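Local coordinates for protein haloacid dehalogenase (Pseudomonas aeruginosa, PDB 3UMC) that probably hydrolyses the carbon-halogen bond of L-2-haloacids, as a member of the haloacid dehalogenase-like hydrolase superfamily, at residues A139-G144 / Q177-A182; L148-A153 / D161-A166; A166-H171 / C183-L188. One frame throughout, in Å; residues are numbered along the deposited sequence.

In the fold
From the N terminus, segment 139-144 takes in the end of strand 137-140 and the loop after it, and is the first half of interaction 1, whose partner 177-182 comes only after 32 intervening residues. Interaction 2 is nested inside that loop: seven residues separate 148-153 from 161-166, where helix 146-156 hands over to strand 162-163, completing a beta-alpha-beta unit at one edge of the parallel sheet. Interaction 3 then starts at Ala166, the last residue of interaction 2, and closes over eleven residues onto 183-188. Interactions 1 and 3 cross, because both use helix 176-186, which packs against 139-144 through one part and against the short helix 166-169 through the next. Interactions 2 and 3 also meet the second subunit.

Interaction 1 (A139-G144 / Q177-A182); sequences AALSNG and QVYLGA
The forked end of Leu141 overlaps one side of helix 176-186, meeting three side chains that lie within about one turn. Its CD1 branch lies 3.5 Å from Ala182 CB and also rests on Val178; Leu141 CD1 and Val178 CG1 are 3.7 Å apart. The other branch turns to the aromatic residue, with Leu141 CD2 at 3.7 Å from Tyr179 CD1 and approaching the ring obliquely, while the two side chains run nearly at right angles. With CG anti to the backbone N (chi1 -164°), the leucine reaches from just beyond the end of strand 137-140 across to the helix. Leu26 and Leu195, on two other strands of the sheet, also touch Leu141.

The polar groups at the margins look elsewhere: Tyr179 OH is hydrogen-bonded to Asp202, and Leu141 O to Lys173 NZ. The Ser-Asn-Gly sequence that follows Leu141 and this lysine are consistent with motifs II and III of the haloacid dehalogenase superfamily, so the leucine joins the helix to the stem of a probable active-site loop. Between the two segments themselves the contact is buried and made by carbon atoms alone, which implies that it is held by dispersion and the exclusion of water.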
loop_
_atom_site.group_PDB
_atom_site.type_symbol
_atom_site.label_atom_id
_atom_site.label_comp_id
_atom_site.label_asym_id
_atom_site.label_seq_id
_atom_site.Cartn_x
_atom_site.Cartn_y
_atom_site.Cartn_z
ATOM N N ALA A 139 5.306 5.782 -3.525
ATOM C CA ALA A 139 4.435 4.656 -3.905
ATOM C C ALA A 139 4.868 3.999 -5.200
ATOM O O ALA A 139 5.327 4.652 -6.107
ATOM C CB ALA A 139 2.959 5.157 -3.979
ATOM N N ALA A 140 4.773 2.674 -5.239
ATOM C CA ALA A 140 5.035 1.895 -6.389
ATOM C C ALA A 140 3.893 2.086 -7.357
ATOM O O ALA A 140 2.732 2.011 -6.969
ATOM C CB ALA A 140 5.164 0.332 -6.014
ATOM N N LEU A 141 4.224 2.240 -8.630
ATOM C CA LEU A 141 3.229 2.227 -9.707
ATOM C C LEU A 141 3.653 1.233 -10.742
ATOM O O LEU A 141 4.315 1.573 -11.676
ATOM C CB LEU A 141 3.085 3.616 -10.328
ATOM C CG LEU A 141 1.844 3.872 -11.192
ATOM C CD1 LEU A 141 0.595 4.215 -10.307
ATOM C CD2 LEU A 141 2.197 5.019 -12.128
ATOM N N SER A 142 3.259 -0.008 -10.566
ATOM C CA SER A 142 3.803 -1.106 -11.321
ATOM C C SER A 142 2.732 -1.918 -12.041
ATOM O O SER A 142 1.606 -2.086 -11.570
ATOM C CB SER A 142 4.509 -2.051 -10.359
ATOM O OG SER A 142 5.188 -3.056 -11.065
ATOM N N ASN A 143 3.142 -2.480 -13.174
ATOM C CA ASN A 143 2.383 -3.514 -13.815
ATOM C C ASN A 143 2.384 -4.801 -13.024
ATOM O O ASN A 143 1.464 -5.576 -13.117
ATOM C CB ASN A 143 2.903 -3.710 -15.243
ATOM C CG ASN A 143 2.530 -2.562 -16.117
ATOM O OD1 ASN A 143 1.477 -1.975 -15.922
ATOM N ND2 ASN A 143 3.352 -2.244 -17.074
ATOM N N GLY A 144 3.431 -5.039 -12.242
ATOM C CA GLY A 144 3.430 -6.109 -11.268
ATOM C C GLY A 144 2.206 -6.070 -10.375
ATOM O O GLY A 144 1.831 -4.973 -9.862
ATOM N N GLN A 177 -6.129 5.000 -16.586
ATOM C CA GLN A 177 -6.741 4.597 -15.351
ATOM C C GLN A 177 -5.723 4.347 -14.219
ATOM O O GLN A 177 -6.052 4.521 -13.038
ATOM C CB GLN A 177 -7.605 3.363 -15.598
ATOM C CG GLN A 177 -8.919 3.704 -16.373
ATOM C CD GLN A 177 -8.771 3.620 -17.894
ATOM O OE1 GLN A 177 -7.649 3.561 -18.422
ATOM N NE2 GLN A 177 -9.931 3.502 -18.619
ATOM N N VAL A 178 -4.507 3.952 -14.585
ATOM C CA VAL A 178 -3.472 3.621 -13.606
ATOM C C VAL A 178 -3.030 4.886 -12.889
ATOM O O VAL A 178 -3.123 4.998 -11.664
ATOM C CB VAL A 178 -2.272 2.877 -14.238
ATOM C CG1 VAL A 178 -1.148 2.644 -13.142
ATOM C CG2 VAL A 178 -2.754 1.493 -14.859
ATOM N N TYR A 179 -2.623 5.876 -13.669
ATOM C CA TYR A 179 -2.150 7.150 -13.137
ATOM C C TYR A 179 -3.241 7.835 -12.403
ATOM O O TYR A 179 -3.021 8.403 -11.291
ATOM C CB TYR A 179 -1.587 8.042 -14.238
ATOM C CG TYR A 179 -0.664 7.328 -15.175
ATOM C CD1 TYR A 179 0.669 7.094 -14.817
ATOM C CD2 TYR A 179 -1.139 6.779 -16.399
ATOM C CE1 TYR A 179 1.517 6.377 -15.649
ATOM C CE2 TYR A 179 -0.299 6.098 -17.227
ATOM C CZ TYR A 179 1.059 5.924 -16.867
ATOM O OH TYR A 179 1.907 5.191 -17.676
ATOM N N LEU A 180 -4.438 7.813 -12.986
ATOM C CA LEU A 180 -5.539 8.533 -12.380
ATOM C C LEU A 180 -5.963 7.828 -11.128
ATOM O O LEU A 180 -6.291 8.473 -10.163
ATOM C CB LEU A 180 -6.759 8.650 -13.350
ATOM C CG LEU A 180 -6.551 9.409 -14.642
ATOM C CD1 LEU A 180 -7.735 9.106 -15.665
ATOM C CD2 LEU A 180 -6.353 10.842 -14.357
ATOM N N GLY A 181 -6.015 6.496 -11.145
ATOM C CA GLY A 181 -6.358 5.762 -9.929
ATOM C C GLY A 181 -5.373 6.002 -8.769
ATOM O O GLY A 181 -5.783 6.190 -7.613
ATOM N N ALA A 182 -4.085 6.054 -9.091
ATOM C CA ALA A 182 -3.041 6.298 -8.079
ATOM C C ALA A 182 -3.320 7.613 -7.392
ATOM O O ALA A 182 -3.312 7.663 -6.166
ATOM C CB ALA A 182 -1.726 6.354 -8.685
#

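Interaction 2 (L148-A153 / D161-A166); sequences LMLDVA and DMLLCA
Helix residue Met149 and strand residue Leu163 are the residues of 148-153 and 161-166 whose CA atoms come closest, 7.6 Å from Met149 CA to Leu163 CA, a spacing bridged by side chains alone.

Leu163 points at the helix and divides its two methyls between successive residues. Leu163 CD1 lies 3.8 Å from Leu150 CG, where the two leucines cross obliquely, and Leu163 CD2 rests more loosely beside Met149 CB, at 4.1 Å. The first torsion, with CG anti to the carbonyl carbon (chi1 -61°), carries the fork to the helix, and chi2 (165°) sends its two branches to different residues. Two residues on, Cys165 presents its sulfur to the base of the same Met149, a selenomethionine here: Cys165 SG is 3.5 Å from Met149 CG and 3.8 Å from Met149 CB. Beyond CG the selenomethionine bends (chi2 -72°) and leads away from this strand, and its side chain also touches Val29, Phe30 and Ser142. Val29 and Phe30 follow strand 24-27, in the loop that in this superfamily carries the nucleophilic aspartate. All four residues of the contact are buried.

Helix 146-156 is the helical arm of a beta-alpha-beta crossover from strand 137-140 to its parallel neighbour 162-163. Leu163 and Cys165 look toward this helix, whereas the intervening Leu164 packs on Ala182, Leu185 and Leu186 of helix 176-186, so the edge of the sheet is sandwiched between the two helices. Within the sheet, Leu163 touches Ala140 of strand 137-140. The second subunit adjoins this edge: Asp161 forms a salt bridge with Arg154 of the second subunit, and Met162 packs on Met162 of that subunit.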
loop_
_atom_site.group_PDB
_atom_site.type_symbol
_atom_site.label_atom_id
_atom_site.label_comp_id
_atom_site.label_asym_id
_atom_site.label_seq_id
_atom_site.Cartn_x
_atom_site.Cartn_y
_atom_site.Cartn_z
ATOM N N LEU A 148 3.099 -9.779 -6.025
ATOM C CA LEU A 148 4.460 -9.812 -6.618
ATOM C C LEU A 148 5.287 -8.610 -6.096
ATOM O O LEU A 148 6.415 -8.761 -5.651
ATOM C CB LEU A 148 4.351 -9.736 -8.166
ATOM C CG LEU A 148 5.630 -9.968 -8.993
ATOM C CD1 LEU A 148 5.276 -10.467 -10.429
ATOM C CD2 LEU A 148 6.489 -8.715 -9.079
HETATM N N MSE A 149 4.660 -7.429 -6.071
HETATM C CA MSE A 149 5.359 -6.213 -5.601
HETATM C C MSE A 149 5.645 -6.219 -4.108
HETATM O O MSE A 149 6.610 -5.574 -3.634
HETATM C CB MSE A 149 4.575 -4.978 -5.984
HETATM C CG MSE A 149 4.662 -4.611 -7.414
HETATM SE SE MSE A 149 6.514 -3.870 -7.792
HETATM C CE MSE A 149 6.898 -5.364 -8.958
ATOM N N LEU A 150 4.835 -6.959 -3.351
ATOM C CA LEU A 150 5.112 -7.126 -1.934
ATOM C C LEU A 150 6.394 -7.917 -1.692
ATOM O O LEU A 150 7.224 -7.524 -0.857
ATOM C CB LEU A 150 3.921 -7.801 -1.236
ATOM C CG LEU A 150 2.700 -6.986 -0.822
ATOM C CD1 LEU A 150 1.441 -7.844 -0.701
ATOM C CD2 LEU A 150 3.001 -6.473 0.490
ATOM N N ASP A 151 6.570 -9.011 -2.442
ATOM C CA ASP A 151 7.779 -9.853 -2.413
ATOM C C ASP A 151 8.990 -9.059 -2.915
ATOM O O ASP A 151 10.086 -9.105 -2.319
ATOM C CB ASP A 151 7.618 -11.095 -3.302
ATOM C CG ASP A 151 6.876 -12.237 -2.634
ATOM O OD1 ASP A 151 6.618 -12.158 -1.439
ATOM O OD2 ASP A 151 6.546 -13.232 -3.332
ATOM N N VAL A 152 8.828 -8.347 -4.028
ATOM C CA VAL A 152 9.949 -7.503 -4.517
ATOM C C VAL A 152 10.362 -6.474 -3.495
ATOM O O VAL A 152 11.579 -6.259 -3.257
ATOM C CB VAL A 152 9.632 -6.895 -5.855
ATOM C CG1 VAL A 152 10.648 -5.806 -6.299
ATOM C CG2 VAL A 152 9.481 -7.998 -6.896
ATOM N N ALA A 153 9.374 -5.827 -2.852
ATOM C CA ALA A 153 9.633 -4.890 -1.779
ATOM C C ALA A 153 10.457 -5.494 -0.622
ATOM O O ALA A 153 11.403 -4.860 -0.110
ATOM C CB ALA A 153 8.268 -4.325 -1.170
ATOM N N ASP A 161 5.536 3.821 1.146
ATOM C CA ASP A 161 4.356 4.188 1.943
ATOM C C ASP A 161 3.158 3.383 1.426
ATOM O O ASP A 161 2.323 2.974 2.198
ATOM C CB ASP A 161 4.040 5.630 1.762
ATOM C CG ASP A 161 5.019 6.522 2.462
ATOM O OD1 ASP A 161 4.847 6.657 3.682
ATOM O OD2 ASP A 161 5.928 7.101 1.795
HETATM N N MSE A 162 3.091 3.140 0.115
HETATM C CA MSE A 162 1.928 2.481 -0.491
HETATM C C MSE A 162 2.338 1.786 -1.786
HETATM O O MSE A 162 3.289 2.202 -2.461
HETATM C CB MSE A 162 0.903 3.574 -0.809
HETATM C CG MSE A 162 -0.452 3.135 -1.391
HETATM SE SE MSE A 162 -1.373 1.717 -0.418
HETATM C CE MSE A 162 -2.941 1.382 -1.655
ATOM N N LEU A 163 1.589 0.778 -2.168
ATOM C CA LEU A 163 1.801 0.130 -3.431
ATOM C C LEU A 163 0.503 0.342 -4.258
ATOM O O LEU A 163 -0.627 0.055 -3.766
ATOM C CB LEU A 163 2.041 -1.370 -3.270
ATOM C CG LEU A 163 3.234 -1.959 -2.453
ATOM C CD1 LEU A 163 2.903 -3.484 -2.204
ATOM C CD2 LEU A 163 4.479 -1.964 -3.216
ATOM N N LEU A 164 0.674 0.827 -5.492
ATOM C CA LEU A 164 -0.476 1.148 -6.363
ATOM C C LEU A 164 -0.370 0.429 -7.689
ATOM O O LEU A 164 0.003 1.011 -8.662
ATOM C CB LEU A 164 -0.552 2.665 -6.604
ATOM C CG LEU A 164 -0.847 3.413 -5.325
ATOM C CD1 LEU A 164 -0.531 4.878 -5.458
ATOM C CD2 LEU A 164 -2.230 3.139 -4.776
ATOM N N CYS A 165 -0.631 -0.858 -7.697
ATOM C CA CYS A 165 -0.316 -1.703 -8.823
ATOM C C CYS A 165 -1.534 -1.865 -9.746
ATOM O O CYS A 165 -2.634 -1.543 -9.392
ATOM C CB CYS A 165 0.071 -3.070 -8.308
ATOM S SG CYS A 165 1.553 -2.987 -7.212
ATOM N N ALA A 166 -1.275 -2.428 -10.899
ATOM C CA ALA A 166 -2.179 -2.532 -11.983
ATOM C C ALA A 166 -3.425 -3.269 -11.585
ATOM O O ALA A 166 -4.524 -2.910 -12.041
ATOM C CB ALA A 166 -1.494 -3.235 -13.145
#

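Interaction 3 (A166-H171 / C183-L188); sequences ADLFGH and CRLLDL
Leu185 CD1 is the methyl on which two residues of 166-171 converge. Leu168 CD1 stands 3.7 Å from Leu185 CD1, the side chains crossing at a slant, and Phe169 CE1 comes within 3.8 Å of that same methyl, which meets the ring obliquely. Farther out, Arg184 NH2 approaches the ring edge, near its plane, 4.0 Å from Phe169 CD1; the guanidinium and ring planes are 83° apart.

What positions these groups lies one step out. Leu168 CB sits 3.9 Å above the plane of the Phe169 ring, over its centre, so the preceding residue backs the phenylalanine. The arginine chain is extended as far as CG and CD and then bends (chi3 63°), bringing its end round beside Phe169. There a water at the guanidinium edge, in its plane, accepts from Arg184 NH2 at 3.2 Å and donates to Leu168 O at 2.8 Å, bridging the segments.

Both backbones are ending helices. The short, weakly bonded helix 166-169 gives way at Gly170, which has positive phi, and helix 176-186 closes in a Schellman motif at Asp187. Leu185 also touches Leu164, and Leu185 of the second subunit packs on Asp167 and Leu168, placing the contact beside the dimer interface.

The contact therefore pairs a small apolar cluster with a water-mediated polar link beside it. Because Arg184 NH2 lies at the ring's edge and not over a face, this is not a cation-pi stack, and the arginine's polar link across the contact runs through the water.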
loop_
_atom_site.group_PDB
_atom_site.type_symbol
_atom_site.label_atom_id
_atom_site.label_comp_id
_atom_site.label_asym_id
_atom_site.label_seq_id
_atom_site.Cartn_x
_atom_site.Cartn_y
_atom_site.Cartn_z
ATOM N N ALA A 166 -1.275 -2.428 -10.899
ATOM C CA ALA A 166 -2.179 -2.532 -11.983
ATOM C C ALA A 166 -3.425 -3.269 -11.585
ATOM O O ALA A 166 -4.524 -2.910 -12.041
ATOM C CB ALA A 166 -1.494 -3.235 -13.145
ATOM N N ASP A 167 -3.238 -4.291 -10.747
ATOM C CA ASP A 167 -4.375 -5.059 -10.280
ATOM C C ASP A 167 -5.275 -4.319 -9.305
ATOM O O ASP A 167 -6.283 -4.840 -9.009
ATOM C CB ASP A 167 -3.986 -6.448 -9.758
ATOM C CG ASP A 167 -3.178 -6.442 -8.446
ATOM O OD1 ASP A 167 -2.462 -5.462 -8.109
ATOM O OD2 ASP A 167 -3.304 -7.449 -7.715
ATOM N N LEU A 168 -4.940 -3.122 -8.802
ATOM C CA LEU A 168 -5.904 -2.350 -8.043
ATOM C C LEU A 168 -6.923 -1.759 -9.031
ATOM O O LEU A 168 -8.043 -1.467 -8.681
ATOM C CB LEU A 168 -5.280 -1.166 -7.269
ATOM C CG LEU A 168 -4.227 -1.336 -6.207
ATOM C CD1 LEU A 168 -4.035 -0.015 -5.393
ATOM C CD2 LEU A 168 -4.547 -2.519 -5.328
ATOM N N PHE A 169 -6.496 -1.538 -10.263
ATOM C CA PHE A 169 -7.249 -0.735 -11.211
ATOM C C PHE A 169 -7.783 -1.565 -12.357
ATOM O O PHE A 169 -8.613 -1.111 -13.099
ATOM C CB PHE A 169 -6.338 0.349 -11.771
ATOM C CG PHE A 169 -5.608 1.130 -10.713
ATOM C CD1 PHE A 169 -6.284 1.955 -9.851
ATOM C CD2 PHE A 169 -4.238 1.038 -10.590
ATOM C CE1 PHE A 169 -5.620 2.642 -8.877
ATOM C CE2 PHE A 169 -3.549 1.817 -9.644
ATOM C CZ PHE A 169 -4.240 2.581 -8.773
ATOM N N GLY A 170 -7.288 -2.770 -12.542
ATOM C CA GLY A 170 -7.678 -3.592 -13.682
ATOM C C GLY A 170 -7.186 -3.069 -15.004
ATOM O O GLY A 170 -7.823 -3.341 -16.041
ATOM N N HIS A 171 -6.059 -2.315 -14.985
ATOM C CA HIS A 171 -5.440 -1.780 -16.195
ATOM C C HIS A 171 -3.912 -1.870 -16.085
ATOM O O HIS A 171 -3.359 -1.762 -14.975
ATOM C CB HIS A 171 -5.853 -0.331 -16.370
ATOM C CG HIS A 171 -7.240 -0.145 -16.909
ATOM N ND1 HIS A 171 -7.512 -0.080 -18.266
ATOM C CD2 HIS A 171 -8.426 0.046 -16.277
ATOM C CE1 HIS A 171 -8.805 0.135 -18.439
ATOM N NE2 HIS A 171 -9.376 0.233 -17.253
ATOM N N CYS A 183 -3.570 8.655 -8.186
ATOM C CA CYS A 183 -3.817 9.978 -7.633
ATOM C C CYS A 183 -5.087 10.031 -6.843
ATOM O O CYS A 183 -5.148 10.695 -5.811
ATOM C CB CYS A 183 -3.866 11.061 -8.700
ATOM S SG CYS A 183 -2.263 11.246 -9.696
ATOM N N ARG A 184 -6.082 9.277 -7.289
ATOM C CA ARG A 184 -7.367 9.189 -6.575
ATOM C C ARG A 184 -7.098 8.540 -5.215
ATOM O O ARG A 184 -7.521 9.035 -4.196
ATOM C CB ARG A 184 -8.397 8.373 -7.420
ATOM C CG ARG A 184 -9.523 7.758 -6.582
ATOM C CD ARG A 184 -10.671 7.219 -7.429
ATOM N NE ARG A 184 -10.210 6.142 -8.264
ATOM C CZ ARG A 184 -10.018 4.902 -7.842
ATOM N NH1 ARG A 184 -10.222 4.619 -6.579
ATOM N NH2 ARG A 184 -9.589 3.955 -8.681
ATOM N N LEU A 185 -6.378 7.421 -5.180
ATOM C CA LEU A 185 -6.138 6.783 -3.861
ATOM C C LEU A 185 -5.263 7.625 -2.902
ATOM O O LEU A 185 -5.422 7.566 -1.652
ATOM C CB LEU A 185 -5.670 5.351 -4.052
ATOM C CG LEU A 185 -6.710 4.421 -4.704
ATOM C CD1 LEU A 185 -6.091 3.093 -5.139
ATOM C CD2 LEU A 185 -7.860 4.190 -3.646
ATOM N N LEU A 186 -4.354 8.424 -3.452
ATOM C CA LEU A 186 -3.523 9.304 -2.638
ATOM C C LEU A 186 -4.268 10.590 -2.259
ATOM O O LEU A 186 -3.761 11.394 -1.494
ATOM C CB LEU A 186 -2.250 9.697 -3.391
ATOM C CG LEU A 186 -1.255 8.528 -3.646
ATOM C CD1 LEU A 186 -0.040 8.968 -4.520
ATOM C CD2 LEU A 186 -0.815 7.819 -2.363
ATOM N N ASP A 187 -5.436 10.786 -2.871
ATOM C CA ASP A 187 -6.279 11.943 -2.656
ATOM C C ASP A 187 -5.512 13.205 -3.018
ATOM O O ASP A 187 -5.491 14.163 -2.257
ATOM C CB ASP A 187 -6.779 11.999 -1.220
ATOM C CG ASP A 187 -8.127 12.892 -1.061
ATOM O OD1 ASP A 187 -8.927 12.974 -2.030
ATOM O OD2 ASP A 187 -8.352 13.482 0.031
ATOM N N LEU A 188 -4.845 13.176 -4.181
ATOM C CA LEU A 188 -4.064 14.326 -4.654
ATOM C C LEU A 188 -4.427 14.704 -6.069
ATOM O O LEU A 188 -4.713 13.853 -6.843
ATOM C CB LEU A 188 -2.573 14.035 -4.564
ATOM C CG LEU A 188 -1.903 13.912 -3.193
ATOM C CD1 LEU A 188 -0.442 13.318 -3.449
ATOM C CD2 LEU A 188 -1.826 15.221 -2.383
HETATM O O HOH W 1 -9.598 0.801 -8.413
#